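Chloroplastic group IIB intron splicing facilitator CRS2, chloroplastic (Zea mays, PDB 1RYB) promotes the splicing of group IIB introns in chloroplasts, in complexes with CAF1 or CAF2, and has no peptidyl-tRNA hydrolase activity despite its peptidyl-tRNA hydrolase fold. Local coordinates at residues L23-N28 against Q78-Y83; V37-V42 against V74-S79; D107-P112 against I148-P153; L111-L116 against R172-T177. One frame throughout, in Å; residues are numbered along the deposited sequence.

Contact 1: L23-N28 against Q78-Y83; sequences LGNPGN and QSYMNY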
loop_
_atom_site.group_PDB
_atom_site.type_symbol
_atom_site.label_atom_id
_atom_site.label_comp_id
_atom_site.label_asym_id
_atom_site.label_seq_id
_atom_site.Cartn_x
_atom_site.Cartn_y
_atom_site.Cartn_z
ATOM N N LEU A 23 -3.236 -1.353 -0.804
ATOM C CA LEU A 23 -4.686 -1.215 -0.849
ATOM C C LEU A 23 -5.236 -1.135 -2.273
ATOM O O LEU A 23 -4.607 -0.570 -3.203
ATOM C CB LEU A 23 -5.127 -0.008 -0.042
ATOM C CG LEU A 23 -4.620 -0.132 1.398
ATOM C CD1 LEU A 23 -5.303 0.921 2.238
ATOM C CD2 LEU A 23 -5.012 -1.520 1.977
ATOM N N GLY A 24 -6.436 -1.604 -2.425
ATOM C CA GLY A 24 -7.127 -1.596 -3.763
ATOM C C GLY A 24 -8.432 -2.331 -3.679
ATOM O O GLY A 24 -8.800 -2.870 -2.591
ATOM N N ASN A 25 -9.104 -2.418 -4.830
ATOM C CA ASN A 25 -10.333 -3.219 -4.988
ATOM C C ASN A 25 -10.047 -4.406 -5.836
ATOM O O ASN A 25 -9.205 -4.354 -6.744
ATOM C CB ASN A 25 -11.407 -2.391 -5.683
ATOM C CG ASN A 25 -11.967 -1.392 -4.718
ATOM O OD1 ASN A 25 -12.457 -1.796 -3.671
ATOM N ND2 ASN A 25 -11.933 -0.080 -5.071
ATOM N N PRO A 26 -10.788 -5.460 -5.644
ATOM C CA PRO A 26 -10.491 -6.710 -6.345
ATOM C C PRO A 26 -11.156 -6.835 -7.662
ATOM O O PRO A 26 -12.260 -6.379 -7.825
ATOM C CB PRO A 26 -11.172 -7.763 -5.472
ATOM C CG PRO A 26 -12.354 -7.009 -4.909
ATOM C CD PRO A 26 -11.802 -5.608 -4.621
ATOM N N GLY A 27 -10.475 -7.465 -8.591
ATOM C CA GLY A 27 -11.147 -7.747 -9.805
ATOM C C GLY A 27 -10.645 -6.966 -10.996
ATOM O O GLY A 27 -10.031 -5.910 -10.873
ATOM N N ASN A 28 -10.940 -7.513 -12.169
ATOM C CA ASN A 28 -10.477 -6.921 -13.465
ATOM C C ASN A 28 -10.891 -5.479 -13.680
ATOM O O ASN A 28 -10.165 -4.663 -14.262
ATOM C CB ASN A 28 -11.073 -7.739 -14.599
ATOM C CG ASN A 28 -10.689 -9.157 -14.405
ATOM O OD1 ASN A 28 -9.513 -9.408 -14.147
ATOM N ND2 ASN A 28 -11.694 -10.021 -14.246
ATOM N N GLN A 78 -8.395 -8.691 -0.828
ATOM C CA GLN A 78 -9.411 -8.859 -1.834
ATOM C C GLN A 78 -10.806 -8.712 -1.195
ATOM O O GLN A 78 -11.715 -9.463 -1.506
ATOM C CB GLN A 78 -9.304 -10.252 -2.500
ATOM C CG GLN A 78 -7.858 -10.512 -2.982
ATOM C CD GLN A 78 -7.441 -9.607 -4.117
ATOM O OE1 GLN A 78 -6.304 -9.038 -4.103
ATOM N NE2 GLN A 78 -8.309 -9.518 -5.126
ATOM N N SER A 79 -10.924 -7.748 -0.309
ATOM C CA SER A 79 -12.139 -7.548 0.469
ATOM C C SER A 79 -13.000 -6.364 -0.002
ATOM O O SER A 79 -14.071 -6.097 0.510
ATOM C CB SER A 79 -11.582 -7.173 1.830
ATOM O OG SER A 79 -10.633 -6.096 1.678
ATOM N N TYR A 80 -12.472 -5.634 -0.959
ATOM C CA TYR A 80 -12.895 -4.284 -1.359
ATOM C C TYR A 80 -12.220 -3.319 -0.429
ATOM O O TYR A 80 -11.959 -3.654 0.765
ATOM C CB TYR A 80 -14.417 -4.024 -1.368
ATOM C CG TYR A 80 -15.046 -4.757 -2.526
ATOM C CD1 TYR A 80 -15.618 -6.007 -2.329
ATOM C CD2 TYR A 80 -15.066 -4.204 -3.805
ATOM C CE1 TYR A 80 -16.258 -6.652 -3.395
ATOM C CE2 TYR A 80 -15.634 -4.861 -4.894
ATOM C CZ TYR A 80 -16.188 -6.116 -4.685
ATOM O OH TYR A 80 -16.781 -6.743 -5.769
ATOM N N MET A 81 -11.948 -2.139 -0.962
ATOM C CA MET A 81 -11.189 -1.088 -0.227
ATOM C C MET A 81 -11.688 -0.786 1.213
ATOM O O MET A 81 -10.939 -0.713 2.158
ATOM C CB MET A 81 -11.220 0.198 -1.061
ATOM C CG MET A 81 -10.366 1.296 -0.481
ATOM S SD MET A 81 -8.635 0.828 -0.381
ATOM C CE MET A 81 -8.095 1.307 -2.051
ATOM N N ASN A 82 -13.006 -0.742 1.356
ATOM C CA ASN A 82 -13.635 -0.370 2.577
ATOM C C ASN A 82 -13.457 -1.397 3.624
ATOM O O ASN A 82 -13.739 -1.114 4.802
ATOM C CB ASN A 82 -15.181 -0.204 2.372
ATOM C CG ASN A 82 -15.523 1.111 1.712
ATOM O OD1 ASN A 82 -14.660 1.957 1.542
ATOM N ND2 ASN A 82 -16.823 1.294 1.386
ATOM N N TYR A 83 -13.107 -2.638 3.230
ATOM C CA TYR A 83 -12.953 -3.685 4.260
ATOM C C TYR A 83 -11.506 -4.206 4.388
ATOM O O TYR A 83 -11.261 -5.325 4.901
ATOM C CB TYR A 83 -13.919 -4.846 3.974
ATOM C CG TYR A 83 -15.291 -4.318 3.839
ATOM C CD1 TYR A 83 -16.048 -3.984 4.964
ATOM C CD2 TYR A 83 -15.873 -4.154 2.587
ATOM C CE1 TYR A 83 -17.324 -3.418 4.812
ATOM C CE2 TYR A 83 -17.153 -3.617 2.421
ATOM C CZ TYR A 83 -17.896 -3.261 3.544
ATOM O OH TYR A 83 -19.203 -2.803 3.389
HETATM O O HOH W 1 -9.720 -5.352 -2.094
HETATM O O HOH W 2 -15.295 -6.709 -8.103
#

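Contact 2: V37-V42 against V74-S79; sequences VGFEMV and VVKPQS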
loop_
_atom_site.group_PDB
_atom_site.type_symbol
_atom_site.label_atom_id
_atom_site.label_comp_id
_atom_site.label_asym_id
_atom_site.label_seq_id
_atom_site.Cartn_x
_atom_site.Cartn_y
_atom_site.Cartn_z
ATOM N N VAL A 37 -3.432 1.839 -6.975
ATOM C CA VAL A 37 -2.014 1.965 -7.134
ATOM C C VAL A 37 -1.235 1.273 -6.026
ATOM O O VAL A 37 -0.109 0.912 -6.245
ATOM C CB VAL A 37 -1.620 3.453 -7.340
ATOM C CG1 VAL A 37 -1.798 4.306 -6.077
ATOM C CG2 VAL A 37 -0.231 3.663 -7.974
ATOM N N GLY A 38 -1.797 1.166 -4.830
ATOM C CA GLY A 38 -1.094 0.399 -3.810
ATOM C C GLY A 38 -0.860 -1.039 -4.221
ATOM O O GLY A 38 0.155 -1.671 -3.884
ATOM N N PHE A 39 -1.818 -1.592 -4.900
ATOM C CA PHE A 39 -1.667 -2.954 -5.456
ATOM C C PHE A 39 -0.469 -2.988 -6.452
ATOM O O PHE A 39 0.379 -3.896 -6.466
ATOM C CB PHE A 39 -2.934 -3.328 -6.263
ATOM C CG PHE A 39 -4.063 -4.000 -5.455
ATOM C CD1 PHE A 39 -4.082 -4.004 -4.058
ATOM C CD2 PHE A 39 -5.078 -4.672 -6.142
ATOM C CE1 PHE A 39 -5.128 -4.655 -3.394
ATOM C CE2 PHE A 39 -6.128 -5.333 -5.501
ATOM C CZ PHE A 39 -6.152 -5.302 -4.110
ATOM N N GLU A 40 -0.376 -1.948 -7.317
ATOM C CA GLU A 40 0.738 -1.909 -8.264
ATOM C C GLU A 40 2.060 -1.917 -7.561
ATOM O O GLU A 40 3.026 -2.533 -7.988
ATOM C CB GLU A 40 0.645 -0.632 -9.156
ATOM C CG GLU A 40 -0.622 -0.656 -10.109
ATOM C CD GLU A 40 -0.523 0.467 -11.127
ATOM O OE1 GLU A 40 -1.398 1.258 -11.336
ATOM O OE2 GLU A 40 0.666 0.628 -11.603
ATOM N N MET A 41 2.172 -1.117 -6.485
ATOM C CA MET A 41 3.453 -1.030 -5.750
ATOM C C MET A 41 3.827 -2.365 -5.143
ATOM O O MET A 41 4.970 -2.792 -5.231
ATOM C CB MET A 41 3.418 0.048 -4.632
ATOM C CG MET A 41 4.759 0.272 -3.937
ATOM S SD MET A 41 5.972 1.042 -5.026
ATOM C CE MET A 41 5.391 2.770 -5.029
ATOM N N VAL A 42 2.882 -2.979 -4.433
ATOM C CA VAL A 42 3.180 -4.284 -3.879
ATOM C C VAL A 42 3.487 -5.338 -4.991
ATOM O O VAL A 42 4.333 -6.206 -4.811
ATOM C CB VAL A 42 2.207 -4.782 -2.779
ATOM C CG1 VAL A 42 2.171 -3.769 -1.651
ATOM C CG2 VAL A 42 0.827 -5.060 -3.299
ATOM N N VAL A 74 3.788 -10.113 1.685
ATOM C CA VAL A 74 3.286 -9.069 0.800
ATOM C C VAL A 74 1.850 -9.363 0.554
ATOM O O VAL A 74 1.551 -10.444 0.231
ATOM C CB VAL A 74 4.099 -8.870 -0.508
ATOM C CG1 VAL A 74 5.500 -8.347 -0.206
ATOM C CG2 VAL A 74 4.166 -10.126 -1.291
ATOM N N VAL A 75 0.955 -8.401 0.752
ATOM C CA VAL A 75 -0.473 -8.694 0.767
ATOM C C VAL A 75 -1.316 -7.706 -0.056
ATOM O O VAL A 75 -1.059 -6.521 -0.006
ATOM C CB VAL A 75 -0.915 -8.477 2.232
ATOM C CG1 VAL A 75 -2.420 -8.645 2.428
ATOM C CG2 VAL A 75 -0.150 -9.318 3.212
ATOM N N LYS A 76 -2.313 -8.234 -0.764
ATOM C CA LYS A 76 -3.330 -7.476 -1.511
ATOM C C LYS A 76 -4.662 -7.988 -1.001
ATOM O O LYS A 76 -5.112 -9.110 -1.356
ATOM C CB LYS A 76 -3.263 -7.710 -3.027
ATOM C CG LYS A 76 -1.931 -7.125 -3.596
ATOM C CD LYS A 76 -1.955 -6.956 -5.130
ATOM C CE LYS A 76 -1.951 -8.298 -5.823
ATOM N NZ LYS A 76 -1.901 -8.236 -7.313
ATOM N N PRO A 77 -5.299 -7.242 -0.124
ATOM C CA PRO A 77 -6.596 -7.658 0.352
ATOM C C PRO A 77 -7.572 -7.670 -0.824
ATOM O O PRO A 77 -7.529 -6.826 -1.744
ATOM C CB PRO A 77 -7.051 -6.548 1.323
ATOM C CG PRO A 77 -5.756 -5.833 1.726
ATOM C CD PRO A 77 -4.858 -6.010 0.510
ATOM N N GLN A 78 -8.395 -8.691 -0.828
ATOM C CA GLN A 78 -9.411 -8.859 -1.834
ATOM C C GLN A 78 -10.806 -8.712 -1.195
ATOM O O GLN A 78 -11.715 -9.463 -1.506
ATOM C CB GLN A 78 -9.304 -10.252 -2.500
ATOM C CG GLN A 78 -7.858 -10.512 -2.982
ATOM C CD GLN A 78 -7.441 -9.607 -4.117
ATOM O OE1 GLN A 78 -6.304 -9.038 -4.103
ATOM N NE2 GLN A 78 -8.309 -9.518 -5.126
ATOM N N SER A 79 -10.924 -7.748 -0.309
ATOM C CA SER A 79 -12.139 -7.548 0.469
ATOM C C SER A 79 -13.000 -6.364 -0.002
ATOM O O SER A 79 -14.071 -6.097 0.510
ATOM C CB SER A 79 -11.582 -7.173 1.830
ATOM O OG SER A 79 -10.633 -6.096 1.678
#

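Contact 3: D107-P112 against I148-P153; sequences DDTSLP and IGIGSP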
loop_
_atom_site.group_PDB
_atom_site.type_symbol
_atom_site.label_atom_id
_atom_site.label_comp_id
_atom_site.label_asym_id
_atom_site.label_seq_id
_atom_site.Cartn_x
_atom_site.Cartn_y
_atom_site.Cartn_z
ATOM N N ASP A 107 -3.039 5.048 -2.336
ATOM C CA ASP A 107 -3.160 6.320 -3.145
ATOM C C ASP A 107 -3.448 7.492 -2.244
ATOM O O ASP A 107 -4.288 7.406 -1.351
ATOM C CB ASP A 107 -4.303 6.208 -4.164
ATOM C CG ASP A 107 -5.530 5.642 -3.516
ATOM O OD1 ASP A 107 -5.561 4.621 -2.813
ATOM O OD2 ASP A 107 -6.561 6.370 -3.714
ATOM N N ASP A 108 -2.809 8.601 -2.473
ATOM C CA ASP A 108 -3.076 9.747 -1.578
ATOM C C ASP A 108 -3.384 10.987 -2.410
ATOM O O ASP A 108 -2.572 11.445 -3.219
ATOM C CB ASP A 108 -1.920 9.946 -0.638
ATOM C CG ASP A 108 -2.079 11.070 0.320
ATOM O OD1 ASP A 108 -2.868 11.976 0.154
ATOM O OD2 ASP A 108 -1.175 11.028 1.267
ATOM N N THR A 109 -4.643 11.413 -2.375
ATOM C CA THR A 109 -5.064 12.558 -3.268
ATOM C C THR A 109 -4.501 13.906 -2.755
ATOM O O THR A 109 -4.671 14.935 -3.354
ATOM C CB THR A 109 -6.603 12.706 -3.407
ATOM O OG1 THR A 109 -7.117 12.878 -2.149
ATOM C CG2 THR A 109 -7.227 11.474 -3.963
ATOM N N SER A 110 -3.817 13.885 -1.649
ATOM C CA SER A 110 -3.289 15.121 -1.082
ATOM C C SER A 110 -1.870 15.431 -1.512
ATOM O O SER A 110 -1.329 16.480 -1.195
ATOM C CB SER A 110 -3.452 15.113 0.439
ATOM O OG SER A 110 -2.293 14.535 1.008
ATOM N N LEU A 111 -1.311 14.569 -2.325
ATOM C CA LEU A 111 0.001 14.732 -2.858
ATOM C C LEU A 111 -0.102 14.730 -4.333
ATOM O O LEU A 111 -0.935 14.034 -4.892
ATOM C CB LEU A 111 0.895 13.547 -2.465
ATOM C CG LEU A 111 1.172 13.481 -0.988
ATOM C CD1 LEU A 111 1.884 12.170 -0.719
ATOM C CD2 LEU A 111 2.125 14.610 -0.621
ATOM N N PRO A 112 0.770 15.394 -4.994
ATOM C CA PRO A 112 0.723 15.385 -6.454
ATOM C C PRO A 112 0.988 13.988 -7.084
ATOM O O PRO A 112 1.708 13.127 -6.583
ATOM C CB PRO A 112 1.818 16.406 -6.925
ATOM C CG PRO A 112 2.076 17.321 -5.719
ATOM C CD PRO A 112 1.625 16.505 -4.483
ATOM N N ILE A 148 1.222 7.169 -2.057
ATOM C CA ILE A 148 1.531 7.317 -3.473
ATOM C C ILE A 148 0.609 8.416 -4.015
ATOM O O ILE A 148 -0.584 8.189 -4.124
ATOM C CB ILE A 148 1.301 6.041 -4.309
ATOM C CG1 ILE A 148 2.266 4.986 -3.833
ATOM C CG2 ILE A 148 1.607 6.342 -5.759
ATOM C CD1 ILE A 148 1.889 3.581 -4.319
ATOM N N GLY A 149 1.182 9.637 -4.289
ATOM C CA GLY A 149 0.335 10.750 -4.702
ATOM C C GLY A 149 -0.387 10.469 -5.997
ATOM O O GLY A 149 0.145 9.918 -6.959
ATOM N N ILE A 150 -1.630 10.863 -6.006
ATOM C CA ILE A 150 -2.450 10.797 -7.246
ATOM C C ILE A 150 -3.110 12.189 -7.617
ATOM O O ILE A 150 -3.799 12.311 -8.610
ATOM C CB ILE A 150 -3.506 9.666 -7.209
ATOM C CG1 ILE A 150 -4.529 9.852 -6.035
ATOM C CG2 ILE A 150 -2.790 8.313 -7.149
ATOM C CD1 ILE A 150 -5.863 9.110 -6.260
ATOM N N GLY A 151 -2.882 13.193 -6.785
ATOM C CA GLY A 151 -3.435 14.538 -6.949
ATOM C C GLY A 151 -4.918 14.563 -6.700
ATOM O O GLY A 151 -5.460 13.584 -6.305
ATOM N N SER A 152 -5.600 15.703 -6.954
ATOM C CA SER A 152 -7.012 15.731 -6.799
ATOM C C SER A 152 -7.640 15.613 -8.174
ATOM O O SER A 152 -6.941 15.769 -9.204
ATOM C CB SER A 152 -7.560 16.990 -6.091
ATOM O OG SER A 152 -6.737 17.412 -5.008
ATOM N N PRO A 153 -8.987 15.420 -8.162
ATOM C CA PRO A 153 -9.757 15.304 -9.366
ATOM C C PRO A 153 -9.753 16.592 -10.089
ATOM O O PRO A 153 -9.866 17.622 -9.457
ATOM C CB PRO A 153 -11.160 14.978 -8.924
ATOM C CG PRO A 153 -11.141 14.754 -7.406
ATOM C CD PRO A 153 -9.760 15.140 -6.920
HETATM O O HOH W 3 -4.142 17.568 -4.002
HETATM O O HOH W 4 -7.948 16.136 -2.862
#

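Contact 4: L111-L116 against R172-T177; sequences LPNGVL and RVQIDT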
loop_
_atom_site.group_PDB
_atom_site.type_symbol
_atom_site.label_atom_id
_atom_site.label_comp_id
_atom_site.label_asym_id
_atom_site.label_seq_id
_atom_site.Cartn_x
_atom_site.Cartn_y
_atom_site.Cartn_z
ATOM N N LEU A 111 -1.311 14.569 -2.325
ATOM C CA LEU A 111 0.001 14.732 -2.858
ATOM C C LEU A 111 -0.102 14.730 -4.333
ATOM O O LEU A 111 -0.935 14.034 -4.892
ATOM C CB LEU A 111 0.895 13.547 -2.465
ATOM C CG LEU A 111 1.172 13.481 -0.988
ATOM C CD1 LEU A 111 1.884 12.170 -0.719
ATOM C CD2 LEU A 111 2.125 14.610 -0.621
ATOM N N PRO A 112 0.770 15.394 -4.994
ATOM C CA PRO A 112 0.723 15.385 -6.454
ATOM C C PRO A 112 0.988 13.988 -7.084
ATOM O O PRO A 112 1.708 13.127 -6.583
ATOM C CB PRO A 112 1.818 16.406 -6.925
ATOM C CG PRO A 112 2.076 17.321 -5.719
ATOM C CD PRO A 112 1.625 16.505 -4.483
ATOM N N ASN A 113 0.476 13.798 -8.279
ATOM C CA ASN A 113 0.680 12.558 -8.910
ATOM C C ASN A 113 2.104 12.083 -8.955
ATOM O O ASN A 113 3.046 12.704 -9.532
ATOM C CB ASN A 113 0.046 12.546 -10.325
ATOM C CG ASN A 113 -0.012 11.182 -10.946
ATOM O OD1 ASN A 113 -0.967 10.437 -10.754
ATOM N ND2 ASN A 113 0.910 10.946 -11.846
ATOM N N GLY A 114 2.285 10.881 -8.516
ATOM C CA GLY A 114 3.605 10.306 -8.631
ATOM C C GLY A 114 4.536 10.659 -7.425
ATOM O O GLY A 114 5.652 10.146 -7.319
ATOM N N VAL A 115 4.143 11.563 -6.570
ATOM C CA VAL A 115 5.026 11.891 -5.438
ATOM C C VAL A 115 4.854 10.876 -4.315
ATOM O O VAL A 115 3.728 10.547 -3.901
ATOM C CB VAL A 115 4.681 13.306 -4.954
ATOM C CG1 VAL A 115 5.516 13.660 -3.735
ATOM C CG2 VAL A 115 5.044 14.272 -6.096
ATOM N N LEU A 116 5.992 10.379 -3.766
ATOM C CA LEU A 116 5.885 9.427 -2.660
ATOM C C LEU A 116 6.097 10.110 -1.345
ATOM O O LEU A 116 6.885 11.061 -1.225
ATOM C CB LEU A 116 6.977 8.343 -2.774
ATOM C CG LEU A 116 6.877 7.466 -4.035
ATOM C CD1 LEU A 116 7.994 6.401 -4.070
ATOM C CD2 LEU A 116 5.535 6.728 -4.104
ATOM N N ARG A 172 0.607 8.192 -15.950
ATOM C CA ARG A 172 1.191 6.855 -15.967
ATOM C C ARG A 172 2.722 6.846 -15.947
ATOM O O ARG A 172 3.369 6.050 -15.267
ATOM C CB ARG A 172 0.570 6.060 -17.113
ATOM C CG ARG A 172 1.223 4.730 -17.409
ATOM C CD ARG A 172 1.575 3.985 -16.137
ATOM N NE ARG A 172 0.390 3.419 -15.530
ATOM C CZ ARG A 172 0.356 2.709 -14.322
ATOM N NH1 ARG A 172 1.385 2.457 -13.561
ATOM N NH2 ARG A 172 -0.808 2.264 -13.897
ATOM N N VAL A 173 3.316 7.722 -16.700
ATOM C CA VAL A 173 4.755 7.778 -16.777
ATOM C C VAL A 173 5.306 8.164 -15.412
ATOM O O VAL A 173 6.347 7.666 -14.929
ATOM C CB VAL A 173 5.132 8.850 -17.834
ATOM C CG1 VAL A 173 6.600 9.242 -17.728
ATOM C CG2 VAL A 173 4.876 8.322 -19.258
ATOM N N GLN A 174 4.589 9.031 -14.740
ATOM C CA GLN A 174 5.078 9.424 -13.433
ATOM C C GLN A 174 4.823 8.319 -12.426
ATOM O O GLN A 174 5.612 8.096 -11.501
ATOM C CB GLN A 174 4.367 10.645 -12.969
ATOM C CG GLN A 174 4.668 11.904 -13.804
ATOM C CD GLN A 174 3.719 13.038 -13.525
ATOM O OE1 GLN A 174 2.519 12.857 -13.157
ATOM N NE2 GLN A 174 4.169 14.196 -13.895
ATOM N N ILE A 175 3.712 7.653 -12.558
ATOM C CA ILE A 175 3.450 6.567 -11.565
ATOM C C ILE A 175 4.515 5.479 -11.725
ATOM O O ILE A 175 5.064 4.942 -10.784
ATOM C CB ILE A 175 2.054 5.943 -11.741
ATOM C CG1 ILE A 175 0.922 6.936 -11.394
ATOM C CG2 ILE A 175 1.980 4.669 -10.946
ATOM C CD1 ILE A 175 0.999 7.563 -9.988
ATOM N N ASP A 176 4.869 5.154 -12.967
ATOM C CA ASP A 176 5.932 4.138 -13.222
ATOM C C ASP A 176 7.239 4.523 -12.572
ATOM O O ASP A 176 7.928 3.673 -11.995
ATOM C CB ASP A 176 6.152 3.910 -14.738
ATOM C CG ASP A 176 4.964 3.166 -15.327
ATOM O OD1 ASP A 176 4.119 2.638 -14.608
ATOM O OD2 ASP A 176 4.978 3.066 -16.666
ATOM N N THR A 177 7.558 5.814 -12.626
ATOM C CA THR A 177 8.757 6.243 -12.024
ATOM C C THR A 177 8.648 6.090 -10.539
ATOM O O THR A 177 9.615 5.789 -9.814
ATOM C CB THR A 177 8.977 7.705 -12.378
ATOM O OG1 THR A 177 9.366 7.724 -13.755
ATOM C CG2 THR A 177 10.091 8.247 -11.586
HETATM O O HOH W 5 7.121 10.096 -10.306
#

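Contact 1: L23-N28 against Q78-Y83
Asn-25 reaches across to the backbone of Met-81, whose N gives a nearly straight hydrogen bond (N-H...O 166°) to Asn-25 OD1 at 2.8 Å. The donor stands above the plane of the amide carbonyl; Asn-25 CG lies anti to its own carbonyl carbon (chi1 -75°), from where the amide end comes nearer to Met-81. The same OD1 lies at the edge of the Tyr-80 ring, 3.6 Å from its CD2. Pro-26 covers one face of that ring: its CG sits over the centre in a CH-pi contact, 3.9 Å from the centroid of the Tyr-80 ring, while its CD rests against CD2. The two side chains run at about a right angle to each other. Met-81 has CG anti to the backbone N (chi1 -174°), and bends at chi2 and chi3 bring the thioether against Leu-23 and Gly-24. Its SD touches Leu-23 CB at 3.6 Å, and Met-81 CE lies 3.4 Å from Gly-24 N. One ordered water takes the N-H of Tyr-80 and donates to Gly-24 O at 2.7 Å; a second joins Tyr-80 OH to Pro-26 O. Ser-79 OG and Tyr-83 N reach Tyr-80 O from opposite faces of its plane, which probably helps to hold the chain there. Met-81 also touches His-35, and Asn-25 touches Tyr-30. Two loops, each following a strand of the central sheet, meet beside the site that corresponds to the catalytic and tRNA-binding centre of peptidyl-tRNA hydrolases, where Tyr-80 and Asn-82 are tRNA-binding positions by similarity.

Contact 2: V37-V42 against V74-S79
Phe-39 and Lys-76 form the dense part of the contact, with the aliphatic chain of the lysine laid over one face of the phenyl ring. Lys-76 CD makes a CH-pi contact 3.9 Å from the centroid of the Phe-39 ring, displaced toward its rim, and Lys-76 CB lies 3.6 Å from Phe-39 CE1. At the ring edge, in its plane, the carbonyl O of Pro-77 approaches Phe-39 CZ to 3.1 Å. Val-42, one helical turn on, meets the same methylenes from another direction: its CG2, set between the backbone N and the carbonyl carbon (chi1 -57° for CG1), presses on Lys-76 CG at 3.5 Å, tighter than usual for two carbons. The valine and lysine side chains run antiparallel alongside each other, and valine and ring touch the lysine methylenes from directions about a right angle apart. Packing thins toward the strand start, at Val-74. The more open side is that of Lys-76 and Gln-78, both partly exposed; there the lysine bends at chi3 (-69°) and carries NZ to a salt bridge with Asp-43. The axes of residues 37-42 and 74-77 pass 8.7 Å apart at 155°, nearly antiparallel; they belong to helix 37-48 and strand 70-77, one layer of helix packed on the mixed sheet of the alpha/beta peptidyl-tRNA hydrolase fold.

Contact 3: D107-P112 against I148-P153
Asp-108 and Leu-111 hold the end of the neighbouring strand and the loop after it through three backbone hydrogen bonds. Asp-108 N donates to Ile-148 O at 2.8 Å, Ile-150 N returns a bond to Asp-108 O at 3.0 Å, and Gly-151 N reaches Leu-111 O at 2.8 Å with a more bent N-H...O angle of 138°. The chain between turns sharply: Asp-108 to Leu-111 is a type I beta turn. Asp-108 OD1 accepts from both Ser-110 N, in an Asx turn, and Ser-110 OG, each at 2.8 Å and from the same face of the carboxylate. With CG anti to the backbone N (chi1 -180°), the carboxylate lies beside the turn, and its OD2 takes a bond from Ser-147 OG. A leucine in place of Asp-108 would probably leave the N-H and hydroxyl of Ser-110 without their common acceptor, and the Ser-147 hydroxyl without its own, and make the turn less rigid. These are the ends of two parallel neighbours in the central sheet, strands 102-108 and 145-149, with Asp-107 paired to Ile-148 and Asp-108 to Gly-149. Asp-107 bonds His-127 through OD1 and His-35 through OD2, matching by similarity the aspartate that supports the active-site histidine in peptidyl-tRNA hydrolases. Further out, Ile-150 CD1 packs against both Thr-109 CG2 (3.6 Å) and Asp-107 OD2 (3.8 Å). Gly-149 lies against Leu-111 CB and Pro-112 O so closely that any CB would clash with both. In the modelled conformer of Ser-152, a water bridges its OG and Thr-109 O.

Contact 4: L111-L116 against R172-T177
The type II beta turn from Pro-112 to Val-115, in the loop between strands 102-108 and 116-119, abuts the long helix 169-192 near the start of that helix. Asn-113, at the second position of the turn, swings its side chain toward the helix with CG anti to the backbone N (chi1 -169°). Its ND2 donates to Gln-174 OE1 at 2.8 Å, the N-H...O angle 145° and the two amide planes 34° apart. The same ND2 also bonds the carbonyl O of Glu-171, so this nitrogen serves two acceptors on the helix. On the other side of the amide, Asn-113 OD1 lies 3.6 Å from Ile-175 CD1, the methyl that also faces Gly-114 N. Gly-114 comes so near Gln-174 that a CB here would sit tightly against the CB of that residue. A water donates to Gln-174 O at 2.8 Å and, weakly, to Gly-114 O. Replacing Asn-113 by a valine would probably leave Gln-174 OE1 and the Glu-171 carbonyl without their shared donor, loosening the turn from the helix. The Asn-113 amide thus joins a type II beta turn to helix 169-192 through side-chain and main-chain acceptors, just before strand 116-119, an outermost strand of the mixed sheet.

Contacts 1 and 2 share Gln-78 and Ser-79 and lie about 8 Å apart, centre to centre; Gly-24 N meets Phe-39 CE1 at 3.5 Å, so helix 37-48 packs against the 23-28 loop. Contacts 3 and 4 share Leu-111 and Pro-112, with centres about 9 Å apart. Helix 37-48 also ties contact 2 to both: Val-37 CG1 packs on Asp-107 CB at 3.7 Å, and Glu-40 OE2 forms a salt bridge with Arg-172 NH1 at 2.8 Å. The site inferred by similarity is flanked by contacts 1 and 3, whose Met-81 and Asp-107 side chains each come within about 3 Å of that of His-35; Ile-175 of contact 4 stays about 11 Å from it.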